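Local atomic coordinates of ThiJ/PfpI family protein (Francisella tularensis subsp. novicida, PDB entry 4P5P), a protein that may act as a glyoxalase III of the DJ-1/PfpI family and is regarded as a virulence factor of its bacterium. Residues A[23-26]-A[27-31]; A[63-66]-A[67-70]; A[119-122]-A[123-126]; A[197-201]-A[202-206]; A[213-216]-A[217-221]. One frame throughout, in Å; residues are numbered along the deposited sequence. Where two conformers were deposited one is given.

Interaction 1 (A[23-26]-A[27-31]); sequences LWLS and ELTHP
CG of His30 stands anti to its carbonyl carbon (chi1 -70°), which swings the imidazole back along the helix and over Ser26, four residues earlier. The result is a CH-pi contact: CB of Ser26 lies 3.7 Å from the centroid of the His30 ring, over one face and displaced toward the rim. A hydrogen bond from NE2 to Asp63 fixes the ring, with Ser26 CB packed against that face. Glu27 takes the same first torsion (-70°) and then runs extended, carrying its carboxylate back past Trp24. There OE2 of Glu27 comes within 3.8 Å of Trp24 CB, and the carboxylate and indole planes are 36° apart. OE1 of Glu27 lies close to Cys132, present here as 3-sulfinoalanine; this is consistent with the glutamate that neighbours the reactive cysteine in DJ-1/PfpI proteins. The backbone shows how a helix is started from a loop, in this case helix 26-35. Glu27 N bonds to Trp24 O at 2.9 Å, a three-residue link, after which Leu25 O accepts two donors, Leu28 N and Thr29 N. Only the second of these lies in the carbonyl plane. The four-residue spacing of the helix continues with His30 N on Ser26 O. On the buried side, CD2 of Leu23 meets CD2 of Leu28 at 3.8 Å, the two side chains crossing at about a right angle beside Met79 of helix 73-80. CD1 of Leu25 reaches CG2 of Thr29 at 3.7 Å, while the hydroxyl of Thr29 is bonded to Asn66 of helix 64-71.

Interaction 2 (A[63-66]-A[67-70]); sequences DYYN and DKFL
The Lys68 side chain starts with CB beside two carbonyls of the preceding turn, 3.5 Å from Tyr64 O and slightly farther from Tyr65 O. It then runs alongside the Tyr65 side chain, both pointing the same way, until CD of Lys68 lies 4.2 Å from CD1 of Tyr65, a loose contact oblique to the ring. The chain stays extended as far as CE, and the turn about CD-CE (chi4 69°) takes NZ off that line. The Tyr65 ring is also covered by its neighbour Tyr64, whose CD2 sits over the centre of one face, 3.8 Å above the plane. All this is built on the first turn of helix 64-71, where Asp63 is the N-cap: its OD2 accepts from Asn66 N at 2.9 Å, on the anti side of the carboxylate. OD2 also serves His30 of helix 26-35, so a single oxygen both caps one helix and ties it to another. The regular helical bonds begin at this residue too, with Asp67 N on Asp63 O at 3.0 Å. Farther on, Leu70 N bonds to Asn66 O, and CD1 of Leu70 sits 3.2 Å from the same oxygen. The Asn66 amide points off the helix toward Thr29 of helix 26-35. Phe69 points its ring to the protein interior, meeting Tyr32 edge-to-face and resting on Leu75 and Met79 of helix 73-80.

Interaction 3 (A[119-122]-A[123-126]); sequences LDIY and AKNG
Ile121 O is gripped by two backbone donors from the residues that end its helix. The stronger is Gly126 N, at 2.8 Å from Ile121 O with a nearly straight bond (160°); the other, Lys124 N, is weak. A second link closes the turn, Asn125 N to Tyr122 O at 2.9 Å, and here the donor stands well above the carbonyl plane. The positive phi of Asn125 (56°) turns the chain so that the N-H of Gly126 points back to Ile121 O. Just before, Ala123 N is shared in the opposite sense: it bonds to Leu119 O at 2.9 Å and weakly to Asp120 O. The side chains follow this folding back. CG2 of Ile121 packs against the backbone of Gly126, 3.6 Å from its C, while CD1 on the other branch faces the lysine. Lys124 holds CG between its backbone N and carbonyl carbon (chi1 61°), so that CG lies 3.4 Å from Ile121 O. From there the extended chain crosses the Ile121 side chain obliquely, with CE 4.1 Å from Ile121 CD1. Its ammonium then bonds to Tyr93 O, and Asp120 forms a salt bridge with Lys91; the charged ends of Asp120 and Lys124 are not themselves in contact. Ile121 and Tyr122 both rest on Ile128 of the next strand. The whole is a Schellman motif, with Asn125 as its C-prime residue, ending helix 112-123 just before strand 127-130, an inner strand of the flavodoxin-like sheet that leads to Cys132.

Interaction 4 (A[197-201]-A[202-206]); sequences VKSDS and KIITA
The flat peptide groups on either side of Lys198 and Thr205 meet in a reciprocal pair of bonds, Lys198 N to Thr205 O at 2.8 Å and Thr205 N to Lys198 O at 2.9 Å, each donor only modestly tilted from the plane of the carbonyl it meets. Nearer the turn Ile203 N is different: it stands above the plane of the Asp200 carbonyl, 56° out of it, although the bond to Asp200 O is still 2.9 Å long. Asp200 N returns a bond to Ile203 O. The carboxylate of Asp200 is held at both oxygens, OD1 by the hydroxyl of Ser201, which approaches nearly along the C-O axis, and OD2 by the backbone of Glu154. On one face of the sheet Val197 packs across the strands, its CG1 3.8 Å from CG2 of Ile204 and its CG2 4.1 Å from CB of Ala206. This is the face covered by helix 212-222. On the other face CB of Lys198 lies 3.7 Å from OG1 of Thr205; the lysine ammonium goes on to Glu154 and the threonine hydroxyl to the backbone of Thr156. A water accepts from Lys202 N and also meets Ser199 OG in one of two serine conformers, so that bridge may be partial. The arrangement is a beta hairpin with a two-residue type I' turn, Ser201 and Lys202 both having the positive phi it requires; strand 197-200 forms the antiparallel edge of an otherwise parallel sheet and strand 203-206 is bonded on its other side to strand 127-130.

Interaction 5 (A[213-216]-A[217-221]); sequences TDFA and KAIKQ
Four successive backbone bonds of regular helical spacing, from Lys217 N to Thr213 O at 3.0 Å through Lys220 N to Ala216 O at 2.9 Å, make 213-220 a straightforward run of alpha helix. On the inner flank CD1 of Ile219 sits over the centre of the Phe215 ring, 3.6 Å from the centroid and 14° off the ring normal, a CH-pi contact between residues one turn apart. CG of Phe215, anti to the backbone N (chi1 175°), sends the ring out on this flank, and chi2 of 61° turns its face to Ile219. On the outer flank Lys217 runs extended beside Thr213, and its CE lies 3.5 Å from Thr213 CG2. Its NZ ends 3.4 Å from Asp214 OD1, a weak, long salt bridge. Lys220 reaches instead to Asp37, and Ala216 packs on Pro31 and Ile35 of helix 26-35. Phe215 and Ile219 both rest on Ile97 of the central strand 95-98, and Phe215 also on Ile204: an amphipathic helix laid on the sheet, as in the alpha-beta-alpha layers of a flavodoxin-like fold.

In the fold
Along the chain the five interactions come in series; four of them lie on or beside one mixed sheet, while interaction 2 packs outside helix 26-35. Interactions 1 and 2, with centres 10 Å apart, touch where helix 64-71 lies against the start of helix 26-35. Interaction 5 lies between interactions 1 and 4 and touches both, helix 212-222 packing on helix 26-35 and on strand 203-206. Interactions 3 and 4 are 14 Å apart and meet where Lys202 bonds to Asn125 O, tying the hairpin turn to the helix end. Interactions 2 and 3 lie farthest apart, at 32 Å between centres. Cys132 follows strand 127-130, so helix 26-35 begins at the end of the sheet where the modified cysteine sits.

Interaction 1 (A[23-26]-A[27-31])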
loop_
_atom_site.group_PDB
_atom_site.type_symbol
_atom_site.label_atom_id
_atom_site.label_comp_id
_atom_site.label_asym_id
_atom_site.label_seq_id
_atom_site.Cartn_x
_atom_site.Cartn_y
_atom_site.Cartn_z
ATOM N N LEU A 23 3.889 0.555 9.344
ATOM C CA LEU A 23 3.899 -0.382 8.235
ATOM C C LEU A 23 3.709 -1.824 8.690
ATOM O O LEU A 23 4.286 -2.238 9.696
ATOM C CB LEU A 23 5.225 -0.258 7.486
ATOM C CG LEU A 23 5.601 -1.348 6.483
ATOM C CD1 LEU A 23 4.758 -1.255 5.225
ATOM C CD2 LEU A 23 7.078 -1.227 6.150
ATOM N N TRP A 24 2.918 -2.582 7.925
ATOM C CA TRP A 24 2.873 -4.036 8.099
ATOM C C TRP A 24 4.025 -4.606 7.278
ATOM O O TRP A 24 3.951 -4.650 6.050
ATOM C CB TRP A 24 1.536 -4.635 7.656
ATOM C CG TRP A 24 1.396 -6.039 8.177
ATOM C CD1 TRP A 24 1.847 -7.183 7.590
ATOM C CD2 TRP A 24 0.820 -6.428 9.426
ATOM N NE1 TRP A 24 1.576 -8.268 8.397
ATOM C CE2 TRP A 24 0.944 -7.824 9.529
ATOM C CE3 TRP A 24 0.213 -5.726 10.470
ATOM C CZ2 TRP A 24 0.471 -8.530 10.632
ATOM C CZ3 TRP A 24 -0.250 -6.429 11.559
ATOM C CH2 TRP A 24 -0.116 -7.810 11.632
ATOM N N LEU A 25 5.108 -4.999 7.945
ATOM C CA LEU A 25 6.381 -5.182 7.247
ATOM C C LEU A 25 6.338 -6.111 6.040
ATOM O O LEU A 25 6.905 -5.789 5.005
ATOM C CB LEU A 25 7.442 -5.681 8.220
ATOM C CG LEU A 25 8.866 -5.752 7.662
ATOM C CD1 LEU A 25 9.311 -4.404 7.082
ATOM C CD2 LEU A 25 9.832 -6.228 8.716
ATOM N N SER A 26 5.647 -7.245 6.141
ATOM C CA SER A 26 5.662 -8.190 5.031
ATOM C C SER A 26 4.942 -7.668 3.784
ATOM O O SER A 26 5.137 -8.208 2.712
ATOM C CB SER A 26 5.050 -9.532 5.453
ATOM O OG SER A 26 3.692 -9.390 5.837
ATOM N N GLU A 27 4.110 -6.636 3.916
ATOM C CA GLU A 27 3.471 -6.046 2.745
ATOM C C GLU A 27 4.423 -5.159 1.949
ATOM O O GLU A 27 4.118 -4.789 0.817
ATOM C CB GLU A 27 2.226 -5.269 3.163
ATOM C CG GLU A 27 1.136 -6.248 3.617
ATOM C CD GLU A 27 -0.075 -5.615 4.227
ATOM O OE1 GLU A 27 -0.943 -6.377 4.698
ATOM O OE2 GLU A 27 -0.175 -4.388 4.252
ATOM N N LEU A 28 5.565 -4.826 2.562
ATOM C CA LEU A 28 6.692 -4.249 1.848
ATOM C C LEU A 28 7.623 -5.360 1.367
ATOM O O LEU A 28 7.944 -5.432 0.182
ATOM C CB LEU A 28 7.455 -3.251 2.738
ATOM C CG LEU A 28 8.753 -2.673 2.160
ATOM C CD1 LEU A 28 8.497 -1.902 0.859
ATOM C CD2 LEU A 28 9.438 -1.780 3.171
ATOM N N THR A 29 8.035 -6.244 2.269
ATOM C CA THR A 29 9.137 -7.144 1.947
ATOM C C THR A 29 8.720 -8.294 1.027
ATOM O O THR A 29 9.493 -8.692 0.177
ATOM C CB THR A 29 9.791 -7.719 3.216
ATOM O OG1 THR A 29 8.911 -8.652 3.839
ATOM C CG2 THR A 29 10.109 -6.619 4.193
ATOM N N HIS A 30 7.508 -8.824 1.168
ATOM C CA HIS A 30 7.147 -9.960 0.334
ATOM C C HIS A 30 6.938 -9.516 -1.119
ATOM O O HIS A 30 7.483 -10.142 -2.020
ATOM C CB HIS A 30 5.924 -10.702 0.897
ATOM C CG HIS A 30 6.217 -11.448 2.165
ATOM N ND1 HIS A 30 5.461 -12.519 2.597
ATOM C CD2 HIS A 30 7.205 -11.294 3.084
ATOM C CE1 HIS A 30 5.954 -12.972 3.735
ATOM N NE2 HIS A 30 7.016 -12.248 4.052
ATOM N N PRO A 31 6.218 -8.408 -1.361
ATOM C CA PRO A 31 6.169 -7.963 -2.760
ATOM C C PRO A 31 7.530 -7.491 -3.296
ATOM O O PRO A 31 7.826 -7.691 -4.476
ATOM C CB PRO A 31 5.135 -6.827 -2.726
ATOM C CG PRO A 31 4.327 -7.093 -1.509
ATOM C CD PRO A 31 5.292 -7.645 -0.514
#

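Interaction 2 (A[63-66]-A[67-70])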
loop_
_atom_site.group_PDB
_atom_site.type_symbol
_atom_site.label_atom_id
_atom_site.label_comp_id
_atom_site.label_asym_id
_atom_site.label_seq_id
_atom_site.Cartn_x
_atom_site.Cartn_y
_atom_site.Cartn_z
ATOM N N ASP A 63 9.664 -14.236 10.353
ATOM C CA ASP A 63 9.341 -14.370 8.933
ATOM C C ASP A 63 10.616 -14.258 8.112
ATOM O O ASP A 63 11.406 -13.319 8.283
ATOM C CB ASP A 63 8.321 -13.306 8.491
ATOM C CG ASP A 63 8.027 -13.356 6.997
ATOM O OD1 ASP A 63 7.235 -14.231 6.568
ATOM O OD2 ASP A 63 8.571 -12.521 6.242
ATOM N N TYR A 64 10.802 -15.215 7.210
ATOM C CA TYR A 64 12.024 -15.323 6.430
ATOM C C TYR A 64 12.350 -14.047 5.647
ATOM O O TYR A 64 13.465 -13.524 5.737
ATOM C CB TYR A 64 11.912 -16.513 5.477
ATOM C CG TYR A 64 13.114 -16.688 4.592
ATOM C CD1 TYR A 64 14.261 -17.322 5.056
ATOM C CD2 TYR A 64 13.104 -16.211 3.293
ATOM C CE1 TYR A 64 15.365 -17.476 4.238
ATOM C CE2 TYR A 64 14.195 -16.352 2.470
ATOM C CZ TYR A 64 15.323 -16.986 2.942
ATOM O OH TYR A 64 16.404 -17.120 2.100
ATOM N N TYR A 65 11.390 -13.534 4.889
ATOM C CA TYR A 65 11.690 -12.391 4.035
ATOM C C TYR A 65 11.809 -11.104 4.844
ATOM O O TYR A 65 12.608 -10.237 4.481
ATOM C CB TYR A 65 10.651 -12.252 2.915
ATOM C CG TYR A 65 10.869 -13.268 1.818
ATOM C CD1 TYR A 65 11.974 -13.185 0.976
ATOM C CD2 TYR A 65 9.996 -14.330 1.645
ATOM C CE1 TYR A 65 12.191 -14.127 -0.020
ATOM C CE2 TYR A 65 10.199 -15.271 0.656
ATOM C CZ TYR A 65 11.296 -15.171 -0.177
ATOM O OH TYR A 65 11.483 -16.134 -1.159
ATOM N N ASN A 66 11.068 -10.982 5.944
ATOM C CA ASN A 66 11.242 -9.830 6.824
ATOM C C ASN A 66 12.671 -9.775 7.353
ATOM O O ASN A 66 13.309 -8.723 7.350
ATOM C CB ASN A 66 10.266 -9.862 8.002
ATOM C CG ASN A 66 8.854 -9.473 7.611
ATOM O OD1 ASN A 66 8.607 -9.014 6.493
ATOM N ND2 ASN A 66 7.922 -9.643 8.542
ATOM N N ASP A 67 13.165 -10.919 7.816
ATOM C CA ASP A 67 14.522 -10.995 8.341
ATOM C C ASP A 67 15.549 -10.711 7.241
ATOM O O ASP A 67 16.547 -10.028 7.478
ATOM C CB ASP A 67 14.786 -12.370 8.966
ATOM C CG ASP A 67 14.152 -12.529 10.338
ATOM O OD1 ASP A 67 13.708 -11.524 10.941
ATOM O OD2 ASP A 67 14.136 -13.671 10.832
ATOM N N LYS A 68 15.320 -11.254 6.049
ATOM C CA LYS A 68 16.234 -11.043 4.926
ATOM C C LYS A 68 16.353 -9.556 4.611
ATOM O O LYS A 68 17.456 -9.026 4.416
ATOM C CB LYS A 68 15.748 -11.804 3.692
ATOM C CG LYS A 68 16.653 -11.683 2.471
ATOM C CD LYS A 68 16.045 -12.392 1.266
ATOM C CE LYS A 68 16.853 -12.148 0.000
ATOM N NZ LYS A 68 18.177 -12.805 0.045
ATOM N N PHE A 69 15.201 -8.896 4.569
ATOM C CA PHE A 69 15.120 -7.473 4.275
ATOM C C PHE A 69 15.911 -6.656 5.294
ATOM O O PHE A 69 16.728 -5.809 4.930
ATOM C CB PHE A 69 13.649 -7.062 4.253
ATOM C CG PHE A 69 13.391 -5.715 3.669
ATOM C CD1 PHE A 69 13.086 -5.577 2.331
ATOM C CD2 PHE A 69 13.375 -4.598 4.469
ATOM C CE1 PHE A 69 12.814 -4.335 1.793
ATOM C CE2 PHE A 69 13.097 -3.347 3.928
ATOM C CZ PHE A 69 12.823 -3.222 2.598
ATOM N N LEU A 70 15.703 -6.959 6.568
ATOM C CA LEU A 70 16.293 -6.195 7.658
ATOM C C LEU A 70 17.781 -6.483 7.820
ATOM O O LEU A 70 18.502 -5.702 8.453
ATOM C CB LEU A 70 15.552 -6.502 8.964
ATOM C CG LEU A 70 14.052 -6.191 9.011
ATOM C CD1 LEU A 70 13.355 -7.048 10.084
ATOM C CD2 LEU A 70 13.825 -4.717 9.251
#

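Interaction 3 (A[119-122]-A[123-126])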
loop_
_atom_site.group_PDB
_atom_site.type_symbol
_atom_site.label_atom_id
_atom_site.label_comp_id
_atom_site.label_asym_id
_atom_site.label_seq_id
_atom_site.Cartn_x
_atom_site.Cartn_y
_atom_site.Cartn_z
ATOM N N LEU A 119 -2.356 9.922 -10.116
ATOM C CA LEU A 119 -2.884 10.452 -11.382
ATOM C C LEU A 119 -1.883 10.342 -12.517
ATOM O O LEU A 119 -2.247 10.012 -13.643
ATOM C CB LEU A 119 -3.293 11.925 -11.246
ATOM C CG LEU A 119 -4.601 12.187 -10.540
ATOM C CD1 LEU A 119 -4.734 13.680 -10.329
ATOM C CD2 LEU A 119 -5.791 11.643 -11.350
ATOM N N ASP A 120 -0.621 10.633 -12.235
ATOM C CA ASP A 120 0.384 10.580 -13.278
ATOM C C ASP A 120 0.549 9.151 -13.808
ATOM O O ASP A 120 0.566 8.923 -15.017
ATOM C CB ASP A 120 1.716 11.125 -12.755
ATOM C CG ASP A 120 2.746 11.289 -13.850
ATOM O OD1 ASP A 120 3.322 10.260 -14.264
ATOM O OD2 ASP A 120 2.976 12.443 -14.290
ATOM N N ILE A 121 0.654 8.187 -12.903
ATOM C CA ILE A 121 0.771 6.789 -13.301
ATOM C C ILE A 121 -0.487 6.313 -14.049
ATOM O O ILE A 121 -0.405 5.645 -15.092
ATOM C CB ILE A 121 1.021 5.899 -12.072
ATOM C CG1 ILE A 121 2.343 6.274 -11.385
ATOM C CG2 ILE A 121 1.027 4.429 -12.474
ATOM C CD1 ILE A 121 3.582 6.051 -12.231
ATOM N N TYR A 122 -1.645 6.669 -13.516
ATOM C CA TYR A 122 -2.928 6.311 -14.118
ATOM C C TYR A 122 -3.069 6.836 -15.550
ATOM O O TYR A 122 -3.606 6.152 -16.430
ATOM C CB TYR A 122 -4.061 6.853 -13.246
ATOM C CG TYR A 122 -5.448 6.371 -13.610
ATOM C CD1 TYR A 122 -5.755 5.018 -13.602
ATOM C CD2 TYR A 122 -6.459 7.274 -13.925
ATOM C CE1 TYR A 122 -7.026 4.573 -13.925
ATOM C CE2 TYR A 122 -7.732 6.835 -14.252
ATOM C CZ TYR A 122 -8.008 5.486 -14.238
ATOM O OH TYR A 122 -9.266 5.026 -14.562
ATOM N N ALA A 123 -2.571 8.049 -15.775
ATOM C CA ALA A 123 -2.735 8.732 -17.060
ATOM C C ALA A 123 -1.951 8.050 -18.175
ATOM O O ALA A 123 -2.324 8.150 -19.347
ATOM C CB ALA A 123 -2.312 10.203 -16.936
ATOM N N LYS A 124 -0.860 7.375 -17.823
ATOM C CA LYS A 124 -0.117 6.611 -18.816
ATOM C C LYS A 124 -0.436 5.124 -18.704
ATOM O O LYS A 124 0.279 4.283 -19.245
ATOM C CB LYS A 124 1.378 6.864 -18.675
ATOM C CG LYS A 124 1.973 6.474 -17.346
ATOM C CD LYS A 124 3.423 6.905 -17.298
ATOM C CE LYS A 124 4.210 6.130 -16.269
ATOM N NZ LYS A 124 5.639 6.553 -16.282
ATOM N N ASN A 125 -1.528 4.809 -18.013
ATOM C CA ASN A 125 -1.990 3.433 -17.852
ATOM C C ASN A 125 -0.909 2.533 -17.251
ATOM O O ASN A 125 -0.738 1.374 -17.647
ATOM C CB ASN A 125 -2.463 2.869 -19.198
ATOM C CG ASN A 125 -3.281 1.593 -19.047
ATOM O OD1 ASN A 125 -4.081 1.452 -18.117
ATOM N ND2 ASN A 125 -3.077 0.649 -19.960
ATOM N N GLY A 126 -0.182 3.080 -16.279
ATOM C CA GLY A 126 0.772 2.304 -15.519
ATOM C C GLY A 126 0.035 1.543 -14.442
ATOM O O GLY A 126 -1.182 1.648 -14.320
#

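Interaction 4 (A[197-201]-A[202-206])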
loop_
_atom_site.group_PDB
_atom_site.type_symbol
_atom_site.label_atom_id
_atom_site.label_comp_id
_atom_site.label_asym_id
_atom_site.label_seq_id
_atom_site.Cartn_x
_atom_site.Cartn_y
_atom_site.Cartn_z
ATOM N N VAL A 197 -7.336 -10.752 -4.353
ATOM C CA VAL A 197 -6.769 -9.701 -5.179
ATOM C C VAL A 197 -7.735 -9.321 -6.296
ATOM O O VAL A 197 -8.261 -10.180 -6.998
ATOM C CB VAL A 197 -5.423 -10.139 -5.788
ATOM C CG1 VAL A 197 -4.834 -9.047 -6.677
ATOM C CG2 VAL A 197 -4.451 -10.515 -4.682
ATOM N N LYS A 198 -7.945 -8.017 -6.452
ATOM C CA LYS A 198 -8.757 -7.469 -7.522
ATOM C C LYS A 198 -7.909 -6.655 -8.486
ATOM O O LYS A 198 -6.953 -6.005 -8.069
ATOM C CB LYS A 198 -9.867 -6.591 -6.944
ATOM C CG LYS A 198 -10.863 -7.358 -6.060
ATOM C CD LYS A 198 -11.620 -8.462 -6.810
ATOM C CE LYS A 198 -12.387 -7.937 -7.991
ATOM N NZ LYS A 198 -13.261 -8.965 -8.621
ATOM N N SER A 199 -8.265 -6.706 -9.765
ATOM C CA SER A 199 -7.557 -5.968 -10.797
ATOM C C SER A 199 -8.566 -5.355 -11.770
ATOM O O SER A 199 -9.347 -6.072 -12.409
ATOM C CB SER A 199 -6.574 -6.883 -11.524
ATOM O OG SER A 199 -5.689 -6.138 -12.339
ATOM N N ASP A 200 -8.544 -4.034 -11.874
ATOM C CA ASP A 200 -9.471 -3.302 -12.724
ATOM C C ASP A 200 -8.738 -2.104 -13.301
ATOM O O ASP A 200 -8.319 -1.221 -12.558
ATOM C CB ASP A 200 -10.698 -2.858 -11.918
ATOM C CG ASP A 200 -11.830 -2.373 -12.786
ATOM O OD1 ASP A 200 -11.568 -1.870 -13.897
ATOM O OD2 ASP A 200 -12.986 -2.476 -12.358
ATOM N N SER A 201 -8.561 -2.086 -14.616
ATOM C CA SER A 201 -7.899 -0.970 -15.289
ATOM C C SER A 201 -6.488 -0.705 -14.745
ATOM O O SER A 201 -6.072 0.444 -14.629
ATOM C CB SER A 201 -8.754 0.291 -15.157
ATOM O OG SER A 201 -10.083 0.035 -15.584
ATOM N N LYS A 202 -5.777 -1.786 -14.425
ATOM C CA LYS A 202 -4.418 -1.764 -13.876
ATOM C C LYS A 202 -4.356 -1.118 -12.493
ATOM O O LYS A 202 -3.281 -0.774 -12.009
ATOM C CB LYS A 202 -3.454 -1.070 -14.839
ATOM C CG LYS A 202 -3.165 -1.876 -16.104
ATOM C CD LYS A 202 -2.065 -1.192 -16.879
ATOM C CE LYS A 202 -1.585 -1.982 -18.056
ATOM N NZ LYS A 202 -0.484 -1.236 -18.737
ATOM N N ILE A 203 -5.511 -1.003 -11.841
ATOM C CA ILE A 203 -5.574 -0.716 -10.419
ATOM C C ILE A 203 -5.734 -2.057 -9.715
ATOM O O ILE A 203 -6.760 -2.720 -9.861
ATOM C CB ILE A 203 -6.740 0.218 -10.062
ATOM C CG1 ILE A 203 -6.555 1.566 -10.762
ATOM C CG2 ILE A 203 -6.828 0.393 -8.541
ATOM C CD1 ILE A 203 -7.767 2.487 -10.677
ATOM N N ILE A 204 -4.714 -2.445 -8.964
ATOM C CA ILE A 204 -4.640 -3.751 -8.346
ATOM C C ILE A 204 -4.720 -3.575 -6.843
ATOM O O ILE A 204 -3.878 -2.905 -6.251
ATOM C CB ILE A 204 -3.342 -4.481 -8.735
ATOM C CG1 ILE A 204 -3.301 -4.655 -10.258
ATOM C CG2 ILE A 204 -3.261 -5.829 -8.030
ATOM C CD1 ILE A 204 -1.962 -5.108 -10.789
ATOM N N THR A 205 -5.736 -4.155 -6.228
ATOM C CA THR A 205 -5.899 -4.059 -4.788
ATOM C C THR A 205 -5.939 -5.452 -4.157
ATOM O O THR A 205 -6.285 -6.442 -4.806
ATOM C CB THR A 205 -7.172 -3.259 -4.404
ATOM O OG1 THR A 205 -8.318 -3.796 -5.071
ATOM C CG2 THR A 205 -7.047 -1.785 -4.803
ATOM N N ALA A 206 -5.536 -5.523 -2.900
ATOM C CA ALA A 206 -5.409 -6.790 -2.189
ATOM C C ALA A 206 -5.915 -6.594 -0.768
ATOM O O ALA A 206 -5.833 -5.504 -0.209
ATOM C CB ALA A 206 -3.969 -7.276 -2.201
HETATM O O HOH W 1 -6.177 -4.691 -14.882
#

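Interaction 5 (A[213-216]-A[217-221])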
loop_
_atom_site.group_PDB
_atom_site.type_symbol
_atom_site.label_atom_id
_atom_site.label_comp_id
_atom_site.label_asym_id
_atom_site.label_seq_id
_atom_site.Cartn_x
_atom_site.Cartn_y
_atom_site.Cartn_z
ATOM N N THR A 213 1.430 -12.363 -1.657
ATOM C CA THR A 213 2.040 -13.148 -2.730
ATOM C C THR A 213 1.315 -12.954 -4.052
ATOM O O THR A 213 1.928 -12.609 -5.067
ATOM C CB THR A 213 2.059 -14.656 -2.376
ATOM O OG1 THR A 213 2.986 -14.880 -1.312
ATOM C CG2 THR A 213 2.471 -15.504 -3.564
ATOM N N ASP A 214 0.007 -13.175 -4.044
ATOM C CA ASP A 214 -0.774 -13.070 -5.262
ATOM C C ASP A 214 -0.864 -11.620 -5.731
ATOM O O ASP A 214 -0.999 -11.352 -6.917
ATOM C CB ASP A 214 -2.169 -13.645 -5.044
ATOM C CG ASP A 214 -2.224 -15.151 -5.263
ATOM O OD1 ASP A 214 -1.160 -15.796 -5.398
ATOM O OD2 ASP A 214 -3.344 -15.696 -5.299
ATOM N N PHE A 215 -0.792 -10.700 -4.778
ATOM C CA PHE A 215 -0.755 -9.270 -5.064
ATOM C C PHE A 215 0.457 -8.976 -5.929
ATOM O O PHE A 215 0.344 -8.363 -6.995
ATOM C CB PHE A 215 -0.721 -8.496 -3.735
ATOM C CG PHE A 215 -0.564 -6.995 -3.857
ATOM C CD1 PHE A 215 -1.499 -6.220 -4.514
ATOM C CD2 PHE A 215 0.490 -6.352 -3.204
ATOM C CE1 PHE A 215 -1.365 -4.846 -4.565
ATOM C CE2 PHE A 215 0.626 -4.984 -3.254
ATOM C CZ PHE A 215 -0.297 -4.235 -3.923
ATOM N N ALA A 216 1.618 -9.436 -5.467
ATOM C CA ALA A 216 2.863 -9.219 -6.192
ATOM C C ALA A 216 2.834 -9.878 -7.566
ATOM O O ALA A 216 3.324 -9.311 -8.547
ATOM C CB ALA A 216 4.039 -9.748 -5.382
ATOM N N LYS A 217 2.291 -11.092 -7.625
ATOM C CA LYS A 217 2.164 -11.804 -8.890
ATOM C C LYS A 217 1.367 -10.986 -9.907
ATOM O O LYS A 217 1.765 -10.858 -11.069
ATOM C CB LYS A 217 1.488 -13.164 -8.691
ATOM C CG LYS A 217 2.323 -14.188 -7.941
ATOM C CD LYS A 217 1.515 -15.456 -7.672
ATOM C CE LYS A 217 2.327 -16.507 -6.928
ATOM N NZ LYS A 217 1.483 -17.657 -6.495
ATOM N N ALA A 218 0.242 -10.437 -9.463
ATOM C CA ALA A 218 -0.622 -9.637 -10.321
ATOM C C ALA A 218 0.082 -8.370 -10.816
ATOM O O ALA A 218 -0.023 -7.996 -11.980
ATOM C CB ALA A 218 -1.876 -9.278 -9.585
ATOM N N ILE A 219 0.810 -7.717 -9.919
ATOM C CA ILE A 219 1.546 -6.526 -10.287
ATOM C C ILE A 219 2.573 -6.845 -11.358
ATOM O O ILE A 219 2.662 -6.151 -12.371
ATOM C CB ILE A 219 2.251 -5.932 -9.059
ATOM C CG1 ILE A 219 1.218 -5.370 -8.078
ATOM C CG2 ILE A 219 3.232 -4.831 -9.466
ATOM C CD1 ILE A 219 1.790 -5.053 -6.727
ATOM N N LYS A 220 3.358 -7.894 -11.125
ATOM C CA LYS A 220 4.485 -8.206 -11.992
ATOM C C LYS A 220 3.989 -8.507 -13.393
ATOM O O LYS A 220 4.590 -8.082 -14.385
ATOM C CB LYS A 220 5.295 -9.385 -11.438
ATOM C CG LYS A 220 6.622 -9.583 -12.153
ATOM C CD LYS A 220 7.567 -10.466 -11.370
ATOM C CE LYS A 220 8.899 -10.596 -12.100
ATOM N NZ LYS A 220 10.031 -10.967 -11.200
ATOM N N GLN A 221 2.875 -9.225 -13.474
ATOM C CA GLN A 221 2.286 -9.552 -14.764
ATOM C C GLN A 221 1.757 -8.306 -15.481
ATOM O O GLN A 221 1.920 -8.168 -16.698
ATOM C CB GLN A 221 1.161 -10.563 -14.584
ATOM C CG GLN A 221 0.580 -11.056 -15.892
ATOM C CD GLN A 221 -0.354 -12.228 -15.693
ATOM O OE1 GLN A 221 -0.567 -12.678 -14.566
ATOM N NE2 GLN A 221 -0.915 -12.732 -16.786
#